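Local coordinates for PhnB protein (Bacillus cereus, PDB 3OMS) that is of unproven function but is a putative 3-demethylubiquinone-9 3-methyltransferase belonging to the glyoxalase clan, at residues M110-G113 with K119-G122; N46-E51 with D70-H75; E18-E23 with D126-S131. All coordinates share one frame; numbering follows the deposited sequence. Where two conformers were deposited one is given.

Contact 1 (M110-G113 with K119-G122); sequences MPLG and KKFG
With CG trans to the backbone N in both Leu112 (chi1 -179°) and Lys120 (chi1 -164°), the two side chains leave neighbouring backbones so as to cross at about a right angle. The aliphatic part of the lysine does the touching: Lys120 CE lies 3.7 Å from Leu112 CG, and its CG packs against the CD1 branch. The ammonium forms salt bridges with Glu92 and Asp96 of helix 92-103. It also donates to a water that in turn donates to Leu112 O, so a water links Lys120 NZ to the carbonyl of the leucine whose side chain it packs on.

Next to it along the chain, Gly113 and Phe121 hold each other by two backbone bonds, Gly113 N to Phe121 O at 3.0 Å and Phe121 N to Gly113 O at 2.9 Å. Phe121 O also receives a CA-H contact from Leu112 CA at 3.4 Å.

The selenium of Met110, which was modelled as selenomethionine, meets the Phe121 ring at its edge, SE to CE2 3.9 Å; Phe117 packs edge-to-face with that ring as well.

Met110 pairs onward with Trp123, a one-residue slip in register where the chain turns a corner. The whole is an antiparallel hydrogen-bonded pair closing the connection between strands 107-111 and 121-125, with a Met-aromatic contact beside it.

Contact 2 (N46-E51 with D70-H75); sequences NGPGKE and DSYVNH
Just before Tyr72, the aromatic residue that Pro48 covers, the hydroxyl of Ser71 reaches forward along its own loop and donates to the backbone: Ser71 OG lies 2.7 Å from Val73 O, in the carbonyl plane and on a lone pair. The bond spans Tyr72 and ties together the residues before and after it.

The tyrosine ring is the main partner of the loop 46-51. Tyr72 CG sits between the backbone N and the carbonyl carbon; this chi1 of 68° carries the ring to the Pro48 side, and chi2 of 91° presents a face to the proline. Pro48 CG stands over the centre of that face, 4.2 Å from the ring centroid and only 10° off the normal, a CH-pi contact. The neighbouring methylene joins in nearer the root of the ring, with Pro48 CB 3.8 Å from Tyr72 CD1. A cis peptide bond precedes this proline, so the chain bends sharply as it enters the contact.

Next along, the backbone takes over from the side chain. Gly49 N approaches to 3.4 Å of Tyr72 CB, and the two CA atoms, Gly49 CA and Tyr72 CA, are 4.1 Å apart, a close passage of one loop past the other. Tyr43 touches both Pro48 and Tyr72 and so extends the patch. At the start of the other loop, Asp70 OD1 accepts from Gly19 N and Ala21 N, and OD2 from Val54 N.

Such proline-on-aromatic packing here joins two surface loops, the connection between strands 37-42 and 54-61 and the chain leaving strand 64-70, of the first beta-alpha-beta-beta-beta module (strand order 1-4-3-2) of the glyoxalase superfamily fold.

Contact 3 (E18-E23 with D126-S131); sequences EGKAEE and DKYGVS
A very short bond is what sets this contact apart: Tyr128 OH donates to Glu23 OE2 at 2.5 Å, and the carboxylate oxygen accepts on its anti lone pair, the one turned away from the other oxygen. Tyr128 rides on a type I beta turn with a G1 bulge, from Asp126 to Gly129, the latter at positive phi; headed by an Asx turn, it makes the hairpin of strands 121-125 and 131-136. Glu23 belongs to helix 21-29. The arrangement therefore ties the hairpin of one four-stranded sheet to a helix lying next to the other, in a fold of the glyoxalase clan.

The glutamate reaches across with CG trans to its backbone N (chi1 -175°) and the chain extended beyond. Its methylene comes along too, Glu23 CG lying 3.2 Å from Tyr128 OH. OE2 stays near the ring plane at the edge, although the carboxylate itself is turned 53° against the ring. Lys20, at the N-cap position of the helix, crosses the tyrosine at about a right angle, and its root does the touching, with Lys20 CB 3.8 Å from Tyr128 CD1; the ammonium end leads away. Lys127 CG lies over one face of the ring, toward its rim, while the ammonium of Lys127 makes a cation-pi contact with Phe27. Ala24, Phe27, Tyr28 and Phe17 also touch the tyrosine, and Val130 packs on Met83 of the second subunit.

Asp126, whose OD2 is held by Tyr28 OH and Trp132 NE1, grips the backbone N of Tyr128 within the turn. Its OD1 accepts from two backbone donors, Tyr128 N at 2.8 Å and Val130 N at 3.0 Å, which come in over opposite faces of the carboxylate plane.

How the contacts relate
Together the three contacts illustrate how small contacts are spread over a fold of two four-stranded sheets. Contact 3 joins segments near the two ends of the chain, and the long loop it closes holds contact 2 and then contact 1, in series. Contacts 1 and 2 have centres about 37 Å apart, on opposite sides of the chain's centre. Contact 3 joins the helix of the first module to the hairpin of the second, about 15 Å from contact 2 and about 23 Å from contact 1, centre to centre. It touches contact 2 through Glu18 with His75 and Gly19 with Asp70. The meeting of the modules thus runs on into the first module's loops, while contact 1 is a separate edge of the second sheet.

Contact 1 (M110-G113 with K119-G122)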
HETATM    1  N   MSE A 110      10.230  13.803  -6.229  1.00 28.58           N
HETATM    2  CA  MSE A 110       9.802  15.023  -6.903  1.00 30.57           C
HETATM    3  C   MSE A 110       9.531  16.096  -5.852  1.00 29.55           C
HETATM    4  O   MSE A 110       8.658  15.924  -4.971  1.00 27.81           O
HETATM    5  CB  MSE A 110       8.547  14.777  -7.770  1.00 30.49           C
HETATM    6  CG  MSE A 110       8.846  13.756  -8.857  1.00 33.68           C
HETATM    7 SE   MSE A 110       7.232  13.313  -9.903  0.65 41.06          SE
HETATM    8  CE  MSE A 110       7.144  14.952 -10.895  1.00 42.77           C
ATOM      9  N   PRO A 111      10.279  17.198  -5.928  1.00 30.65           N
ATOM     10  CA  PRO A 111      10.134  18.212  -4.904  1.00 30.63           C
ATOM     11  C   PRO A 111       8.752  18.834  -4.940  1.00 31.61           C
ATOM     12  O   PRO A 111       8.113  18.886  -6.010  1.00 32.17           O
ATOM     13  CB  PRO A 111      11.198  19.230  -5.287  1.00 32.88           C
ATOM     14  CG  PRO A 111      11.392  19.081  -6.715  1.00 34.00           C
ATOM     15  CD  PRO A 111      11.268  17.602  -6.945  1.00 32.68           C
ATOM     16  N   LEU A 112       8.307  19.329  -3.787  1.00 31.63           N
ATOM     17  CA  LEU A 112       6.975  19.896  -3.628  1.00 31.07           C
ATOM     18  C   LEU A 112       6.891  21.212  -4.370  1.00 33.64           C
ATOM     19  O   LEU A 112       7.639  22.182  -4.069  1.00 32.88           O
ATOM     20  CB  LEU A 112       6.645  20.103  -2.167  1.00 30.40           C
ATOM     21  CG  LEU A 112       5.234  20.679  -1.914  1.00 32.72           C
ATOM     22  CD1 LEU A 112       4.198  19.724  -2.445  1.00 30.48           C
ATOM     23  CD2 LEU A 112       5.009  20.982  -0.429  1.00 30.37           C
ATOM     24  N   GLY A 113       5.956  21.290  -5.323  1.00 33.67           N
ATOM     25  CA  GLY A 113       5.792  22.512  -6.080  1.00 37.32           C
ATOM     26  C   GLY A 113       4.757  22.369  -7.165  1.00 40.23           C
ATOM     27  O   GLY A 113       3.952  21.432  -7.129  1.00 38.86           O
ATOM     28  N   LYS A 119      -1.298  21.894  -9.368  1.00 55.27           N
ATOM     29  CA  LYS A 119      -0.884  23.180  -8.780  1.00 55.94           C
ATOM     30  C   LYS A 119       0.166  22.970  -7.686  1.00 51.81           C
ATOM     31  O   LYS A 119       1.056  23.798  -7.482  1.00 50.42           O
ATOM     32  CB  LYS A 119      -2.089  23.960  -8.216  1.00 58.27           C
ATOM     33  CG  LYS A 119      -2.711  23.451  -6.885  1.00 59.95           C
ATOM     34  CD  LYS A 119      -3.831  24.433  -6.377  1.00 66.26           C
ATOM     35  CE  LYS A 119      -5.262  23.898  -6.669  1.00 68.92           C
ATOM     36  NZ  LYS A 119      -6.285  25.003  -6.717  1.00 73.25           N
ATOM     37  N   LYS A 120       0.038  21.853  -6.982  1.00 47.05           N
ATOM     38  CA  LYS A 120       0.926  21.568  -5.869  1.00 43.94           C
ATOM     39  C   LYS A 120       0.998  20.063  -5.647  1.00 40.00           C
ATOM     40  O   LYS A 120       0.017  19.443  -5.239  1.00 37.71           O
ATOM     41  CB  LYS A 120       0.439  22.257  -4.614  1.00 44.96           C
ATOM     42  CG  LYS A 120       1.461  22.353  -3.509  1.00 45.92           C
ATOM     43  CD  LYS A 120       2.201  23.663  -3.484  1.00 48.74           C
ATOM     44  CE  LYS A 120       3.089  23.712  -2.240  1.00 49.40           C
ATOM     45  NZ  LYS A 120       3.526  25.077  -1.805  1.00 49.66           N
ATOM     46  N   PHE A 121       2.184  19.515  -5.885  1.00 37.07           N
ATOM     47  CA  PHE A 121       2.445  18.069  -5.798  1.00 34.06           C
ATOM     48  C   PHE A 121       3.880  17.787  -5.404  1.00 32.70           C
ATOM     49  O   PHE A 121       4.812  18.515  -5.800  1.00 31.55           O
ATOM     50  CB  PHE A 121       2.189  17.397  -7.143  1.00 34.22           C
ATOM     51  CG  PHE A 121       2.575  15.938  -7.188  1.00 34.62           C
ATOM     52  CD1 PHE A 121       1.664  14.959  -6.779  1.00 34.45           C
ATOM     53  CD2 PHE A 121       3.823  15.545  -7.678  1.00 34.71           C
ATOM     54  CE1 PHE A 121       1.991  13.589  -6.833  1.00 32.87           C
ATOM     55  CE2 PHE A 121       4.165  14.181  -7.738  1.00 33.87           C
ATOM     56  CZ  PHE A 121       3.231  13.200  -7.320  1.00 33.18           C
ATOM     57  N   GLY A 122       4.069  16.724  -4.637  1.00 29.91           N
ATOM     58  CA  GLY A 122       5.412  16.231  -4.353  1.00 29.54           C
ATOM     59  C   GLY A 122       5.409  14.758  -4.089  1.00 28.43           C
ATOM     60  O   GLY A 122       4.354  14.161  -3.764  1.00 27.83           O
TER
HETATM   61  O   HOH W   1       6.160  24.312  -2.710  1.00 22.45           O

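Contact 2 (N46-E51 with D70-H75)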
ATOM      1  N   ASN A  46      10.745 -13.870  25.220  1.00 70.96           N
ATOM      2  CA  ASN A  46      10.951 -15.124  24.483  0.60 72.05           C
ATOM      3  C   ASN A  46      10.554 -15.082  22.987  1.00 69.45           C
ATOM      4  O   ASN A  46      10.321 -16.130  22.362  1.00 70.39           O
ATOM      5  CB  ASN A  46      10.269 -16.294  25.215  0.60 74.59           C
ATOM      6  CG  ASN A  46       8.765 -16.113  25.362  0.60 73.38           C
ATOM      7  OD1 ASN A  46       8.260 -15.886  26.468  0.60 75.33           O
ATOM      8  ND2 ASN A  46       8.044 -16.232  24.256  0.60 71.90           N
ATOM      9  N   GLY A  47      10.487 -13.881  22.400  1.00 65.66           N
ATOM     10  CA  GLY A  47      10.372 -13.759  20.943  1.00 63.33           C
ATOM     11  C   GLY A  47       9.156 -14.389  20.274  1.00 61.60           C
ATOM     12  O   GLY A  47       8.133 -14.581  20.924  1.00 61.90           O
ATOM     13  N   PRO A  48       9.268 -14.764  18.977  1.00 59.65           N
ATOM     14  CA  PRO A  48      10.426 -14.817  18.079  1.00 58.89           C
ATOM     15  C   PRO A  48      11.055 -13.480  17.631  1.00 56.98           C
ATOM     16  O   PRO A  48      12.219 -13.461  17.232  1.00 57.24           O
ATOM     17  CB  PRO A  48       9.899 -15.596  16.867  1.00 58.61           C
ATOM     18  CG  PRO A  48       8.432 -15.529  16.945  1.00 58.07           C
ATOM     19  CD  PRO A  48       8.080 -15.399  18.372  1.00 59.15           C
ATOM     20  N   GLY A  49      10.314 -12.378  17.670  1.00 53.29           N
ATOM     21  CA  GLY A  49      10.918 -11.056  17.413  1.00 51.66           C
ATOM     22  C   GLY A  49      11.637 -10.487  18.639  1.00 52.43           C
ATOM     23  O   GLY A  49      11.468 -10.953  19.747  1.00 52.12           O
ATOM     24  N   LYS A  50      12.445  -9.458  18.427  1.00 52.82           N
ATOM     25  CA  LYS A  50      13.210  -8.839  19.527  1.00 54.63           C
ATOM     26  C   LYS A  50      12.249  -8.198  20.514  1.00 53.26           C
ATOM     27  O   LYS A  50      11.157  -7.752  20.128  1.00 50.10           O
ATOM     28  CB  LYS A  50      14.169  -7.788  18.976  1.00 54.88           C
ATOM     29  CG  LYS A  50      15.361  -8.418  18.246  1.00 60.21           C
ATOM     30  CD  LYS A  50      16.055  -7.440  17.287  1.00 63.02           C
ATOM     31  CE  LYS A  50      17.449  -7.946  16.870  1.00 66.78           C
ATOM     32  NZ  LYS A  50      17.992  -7.049  15.804  1.00 68.46           N
ATOM     33  N   GLU A  51      12.657  -8.161  21.781  1.00 54.64           N
ATOM     34  CA  GLU A  51      11.759  -7.752  22.862  1.00 54.24           C
ATOM     35  C   GLU A  51      11.405  -6.302  22.693  1.00 51.24           C
ATOM     36  O   GLU A  51      12.245  -5.499  22.312  1.00 50.87           O
ATOM     37  CB  GLU A  51      12.391  -7.998  24.254  1.00 57.45           C
ATOM     38  CG  GLU A  51      11.375  -7.799  25.412  1.00 58.95           C
ATOM     39  CD  GLU A  51      11.993  -7.962  26.783  1.00 65.11           C
ATOM     40  OE1 GLU A  51      11.287  -8.463  27.687  1.00 68.15           O
ATOM     41  OE2 GLU A  51      13.177  -7.598  26.954  1.00 67.74           O
ATOM     42  N   ASP A  70       6.585  -5.388  13.161  1.00 30.22           N
ATOM     43  CA  ASP A  70       8.042  -5.514  13.072  1.00 30.92           C
ATOM     44  C   ASP A  70       8.323  -6.963  12.770  1.00 31.83           C
ATOM     45  O   ASP A  70       8.067  -7.878  13.605  1.00 34.53           O
ATOM     46  CB  ASP A  70       8.735  -5.111  14.377  1.00 31.82           C
ATOM     47  CG  ASP A  70       8.785  -3.630  14.581  1.00 30.44           C
ATOM     48  OD1 ASP A  70       9.103  -2.903  13.630  1.00 30.14           O
ATOM     49  OD2 ASP A  70       8.564  -3.167  15.730  1.00 34.31           O
ATOM     50  N   SER A  71       8.804  -7.207  11.556  1.00 32.89           N
ATOM     51  CA  SER A  71       9.161  -8.554  11.148  1.00 35.34           C
ATOM     52  C   SER A  71      10.200  -9.241  12.080  1.00 38.42           C
ATOM     53  O   SER A  71      11.243  -8.674  12.376  1.00 37.15           O
ATOM     54  CB  SER A  71       9.723  -8.550   9.733  1.00 35.20           C
ATOM     55  OG  SER A  71      10.041  -9.886   9.401  1.00 38.38           O
ATOM     56  N   TYR A  72       9.925 -10.465  12.515  1.00 41.80           N
ATOM     57  CA  TYR A  72      10.955 -11.215  13.288  1.00 47.16           C
ATOM     58  C   TYR A  72      12.053 -11.846  12.412  1.00 49.57           C
ATOM     59  O   TYR A  72      12.966 -12.487  12.927  1.00 52.53           O
ATOM     60  CB  TYR A  72      10.326 -12.250  14.231  1.00 48.35           C
ATOM     61  CG  TYR A  72       9.644 -13.404  13.556  1.00 53.21           C
ATOM     62  CD1 TYR A  72      10.342 -14.567  13.260  1.00 58.69           C
ATOM     63  CD2 TYR A  72       8.298 -13.340  13.223  1.00 57.01           C
ATOM     64  CE1 TYR A  72       9.721 -15.640  12.661  1.00 63.73           C
ATOM     65  CE2 TYR A  72       7.654 -14.405  12.618  1.00 59.91           C
ATOM     66  CZ  TYR A  72       8.375 -15.556  12.332  1.00 63.39           C
ATOM     67  OH  TYR A  72       7.764 -16.632  11.731  1.00 64.62           O
ATOM     68  N   VAL A  73      11.958 -11.664  11.101  1.00 49.36           N
ATOM     69  CA  VAL A  73      12.947 -12.164  10.147  1.00 51.45           C
ATOM     70  C   VAL A  73      13.502 -10.971   9.404  1.00 50.30           C
ATOM     71  O   VAL A  73      12.734 -10.099   9.003  1.00 47.90           O
ATOM     72  CB  VAL A  73      12.255 -13.060   9.098  1.00 51.73           C
ATOM     73  CG1 VAL A  73      13.208 -13.376   7.916  1.00 55.67           C
ATOM     74  CG2 VAL A  73      11.703 -14.322   9.751  1.00 53.77           C
ATOM     75  N   ASN A  74      14.811 -10.936   9.181  1.00 52.01           N
ATOM     76  CA  ASN A  74      15.398  -9.905   8.327  1.00 51.29           C
ATOM     77  C   ASN A  74      15.200 -10.301   6.878  1.00 50.21           C
ATOM     78  O   ASN A  74      15.566 -11.404   6.487  1.00 52.10           O
ATOM     79  CB  ASN A  74      16.896  -9.759   8.580  1.00 54.21           C
ATOM     80  CG  ASN A  74      17.209  -9.180   9.953  1.00 57.07           C
ATOM     81  OD1 ASN A  74      17.924  -9.817  10.724  1.00 64.39           O
ATOM     82  ND2 ASN A  74      16.661  -7.983  10.270  1.00 56.67           N
ATOM     83  N   HIS A  75      14.642  -9.399   6.076  1.00 46.47           N
ATOM     84  CA  HIS A  75      14.393  -9.689   4.658  1.00 45.16           C
ATOM     85  C   HIS A  75      15.390  -8.982   3.760  1.00 45.38           C
ATOM     86  O   HIS A  75      16.044  -8.013   4.186  1.00 45.25           O
ATOM     87  CB  HIS A  75      12.939  -9.291   4.332  1.00 43.00           C
ATOM     88  CG  HIS A  75      11.939 -10.196   4.963  1.00 39.90           C
ATOM     89  ND1 HIS A  75      11.144  -9.817   6.023  1.00 39.20           N
ATOM     90  CD2 HIS A  75      11.634 -11.488   4.712  1.00 43.30           C
ATOM     91  CE1 HIS A  75      10.373 -10.828   6.377  1.00 37.65           C
ATOM     92  NE2 HIS A  75      10.653 -11.855   5.603  1.00 40.88           N
TER

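Contact 3 (E18-E23 with D126-S131)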
ATOM      1  N   GLU A  18      11.264  -3.475  10.242  1.00 34.61           N
ATOM      2  CA  GLU A  18      12.188  -4.374  10.958  1.00 36.92           C
ATOM      3  C   GLU A  18      12.717  -3.746  12.260  1.00 38.29           C
ATOM      4  O   GLU A  18      13.923  -3.788  12.545  1.00 40.09           O
ATOM      5  CB  GLU A  18      13.362  -4.824  10.038  1.00 38.92           C
ATOM      6  CG  GLU A  18      12.851  -5.675   8.857  1.00 40.63           C
ATOM      7  CD  GLU A  18      13.923  -6.201   7.930  1.00 44.80           C
ATOM      8  OE1 GLU A  18      15.125  -5.873   8.105  1.00 43.62           O
ATOM      9  OE2 GLU A  18      13.526  -6.984   7.036  1.00 45.19           O
ATOM     10  N   GLY A  19      11.815  -3.186  13.058  1.00 37.51           N
ATOM     11  CA  GLY A  19      12.201  -2.601  14.345  1.00 38.60           C
ATOM     12  C   GLY A  19      11.677  -1.209  14.578  1.00 36.48           C
ATOM     13  O   GLY A  19      11.726  -0.740  15.690  1.00 38.59           O
ATOM     14  N   LYS A  20      11.169  -0.555  13.553  1.00 33.82           N
ATOM     15  CA  LYS A  20      10.714   0.829  13.659  1.00 33.15           C
ATOM     16  C   LYS A  20       9.175   1.028  13.605  1.00 31.21           C
ATOM     17  O   LYS A  20       8.724   2.175  13.498  1.00 30.09           O
ATOM     18  CB  LYS A  20      11.376   1.658  12.553  1.00 33.44           C
ATOM     19  CG  LYS A  20      12.939   1.575  12.549  1.00 38.79           C
ATOM     20  CD  LYS A  20      13.524   2.711  13.264  1.00 44.13           C
ATOM     21  CE  LYS A  20      15.098   2.641  13.256  1.00 48.38           C
ATOM     22  NZ  LYS A  20      15.599   3.062  14.574  1.00 51.62           N
ATOM     23  N   ALA A  21       8.392  -0.054  13.680  1.00 29.47           N
ATOM     24  CA  ALA A  21       6.936   0.044  13.470  1.00 29.32           C
ATOM     25  C   ALA A  21       6.324   1.065  14.437  1.00 28.89           C
ATOM     26  O   ALA A  21       5.528   1.922  14.055  1.00 28.42           O
ATOM     27  CB  ALA A  21       6.239  -1.322  13.636  1.00 27.08           C
ATOM     28  N   GLU A  22       6.669   0.933  15.718  1.00 31.84           N
ATOM     29  CA  GLU A  22       6.004   1.725  16.740  1.00 31.26           C
ATOM     30  C   GLU A  22       6.377   3.200  16.564  1.00 31.96           C
ATOM     31  O   GLU A  22       5.491   4.075  16.593  1.00 31.09           O
ATOM     32  CB  GLU A  22       6.327   1.236  18.140  1.00 32.83           C
ATOM     33  CG  GLU A  22       5.508   2.035  19.214  1.00 34.26           C
ATOM     34  CD  GLU A  22       5.493   1.414  20.579  1.00 34.49           C
ATOM     35  OE1 GLU A  22       6.086   0.319  20.779  1.00 34.28           O
ATOM     36  OE2 GLU A  22       4.856   2.023  21.475  1.00 33.47           O
ATOM     37  N   GLU A  23       7.679   3.480  16.369  1.00 31.52           N
ATOM     38  CA  GLU A  23       8.106   4.844  16.116  1.00 32.69           C
ATOM     39  C   GLU A  23       7.403   5.419  14.876  1.00 30.47           C
ATOM     40  O   GLU A  23       6.969   6.571  14.859  1.00 29.39           O
ATOM     41  CB  GLU A  23       9.628   4.882  15.933  1.00 34.62           C
ATOM     42  CG  GLU A  23      10.247   6.270  15.772  1.00 38.36           C
ATOM     43  CD  GLU A  23      11.712   6.127  15.302  1.00 41.46           C
ATOM     44  OE1 GLU A  23      12.515   5.582  16.069  1.00 44.67           O
ATOM     45  OE2 GLU A  23      12.022   6.477  14.168  1.00 41.24           O
ATOM     46  N   ASP A 126       9.906   8.563   2.987  1.00 25.07           N
ATOM     47  CA  ASP A 126      10.183   9.068   4.323  1.00 25.27           C
ATOM     48  C   ASP A 126      11.426   8.370   4.922  1.00 25.47           C
ATOM     49  O   ASP A 126      12.085   7.522   4.284  1.00 27.16           O
ATOM     50  CB  ASP A 126       8.921   8.988   5.191  1.00 24.66           C
ATOM     51  CG  ASP A 126       8.532   7.564   5.533  1.00 25.16           C
ATOM     52  OD1 ASP A 126       9.420   6.680   5.372  1.00 24.13           O
ATOM     53  OD2 ASP A 126       7.371   7.375   5.994  1.00 26.42           O
ATOM     54  N   LYS A 127      11.772   8.750   6.133  1.00 28.72           N
ATOM     55  CA  LYS A 127      12.967   8.237   6.791  1.00 30.25           C
ATOM     56  C   LYS A 127      12.934   6.713   6.964  1.00 31.22           C
ATOM     57  O   LYS A 127      13.954   6.106   7.266  1.00 30.89           O
ATOM     58  CB  LYS A 127      13.186   8.905   8.152  1.00 31.75           C
ATOM     59  CG  LYS A 127      12.168   8.586   9.255  1.00 33.64           C
ATOM     60  CD  LYS A 127      12.492   9.285  10.566  1.00 40.27           C
ATOM     61  CE  LYS A 127      12.140  10.786  10.560  1.00 44.48           C
ATOM     62  NZ  LYS A 127      10.700  11.212  10.502  1.00 42.56           N
ATOM     63  N   TYR A 128      11.743   6.120   6.892  1.00 30.28           N
ATOM     64  CA  TYR A 128      11.610   4.668   7.010  1.00 31.26           C
ATOM     65  C   TYR A 128      11.653   3.975   5.671  1.00 30.69           C
ATOM     66  O   TYR A 128      11.609   2.748   5.614  1.00 32.17           O
ATOM     67  CB  TYR A 128      10.301   4.328   7.783  1.00 31.28           C
ATOM     68  CG  TYR A 128      10.195   5.041   9.109  1.00 30.30           C
ATOM     69  CD1 TYR A 128      10.985   4.656  10.186  1.00 32.57           C
ATOM     70  CD2 TYR A 128       9.358   6.146   9.275  1.00 29.13           C
ATOM     71  CE1 TYR A 128      10.938   5.328  11.388  1.00 34.63           C
ATOM     72  CE2 TYR A 128       9.308   6.795  10.443  1.00 30.51           C
ATOM     73  CZ  TYR A 128      10.096   6.395  11.508  1.00 32.45           C
ATOM     74  OH  TYR A 128      10.049   7.087  12.697  1.00 37.63           O
ATOM     75  N   GLY A 129      11.652   4.743   4.579  1.00 29.43           N
ATOM     76  CA  GLY A 129      11.628   4.215   3.250  1.00 29.78           C
ATOM     77  C   GLY A 129      10.245   4.113   2.612  1.00 27.41           C
ATOM     78  O   GLY A 129      10.138   3.740   1.428  1.00 27.91           O
ATOM     79  N   VAL A 130       9.209   4.485   3.352  1.00 25.84           N
ATOM     80  CA  VAL A 130       7.829   4.438   2.868  1.00 25.47           C
ATOM     81  C   VAL A 130       7.568   5.593   1.898  1.00 25.25           C
ATOM     82  O   VAL A 130       7.967   6.743   2.181  1.00 23.95           O
ATOM     83  CB  VAL A 130       6.799   4.508   4.010  1.00 24.53           C
ATOM     84  CG1 VAL A 130       5.323   4.621   3.424  1.00 25.25           C
ATOM     85  CG2 VAL A 130       6.944   3.275   4.884  1.00 25.15           C
ATOM     86  N   SER A 131       6.997   5.283   0.730  1.00 23.43           N
ATOM     87  CA  SER A 131       6.830   6.292  -0.342  1.00 23.98           C
ATOM     88  C   SER A 131       5.463   6.984  -0.232  1.00 25.36           C
ATOM     89  O   SER A 131       4.369   6.319  -0.184  1.00 25.05           O
ATOM     90  CB  SER A 131       6.952   5.639  -1.686  1.00 25.22           C
ATOM     91  OG  SER A 131       7.244   6.556  -2.726  1.00 25.21           O
TER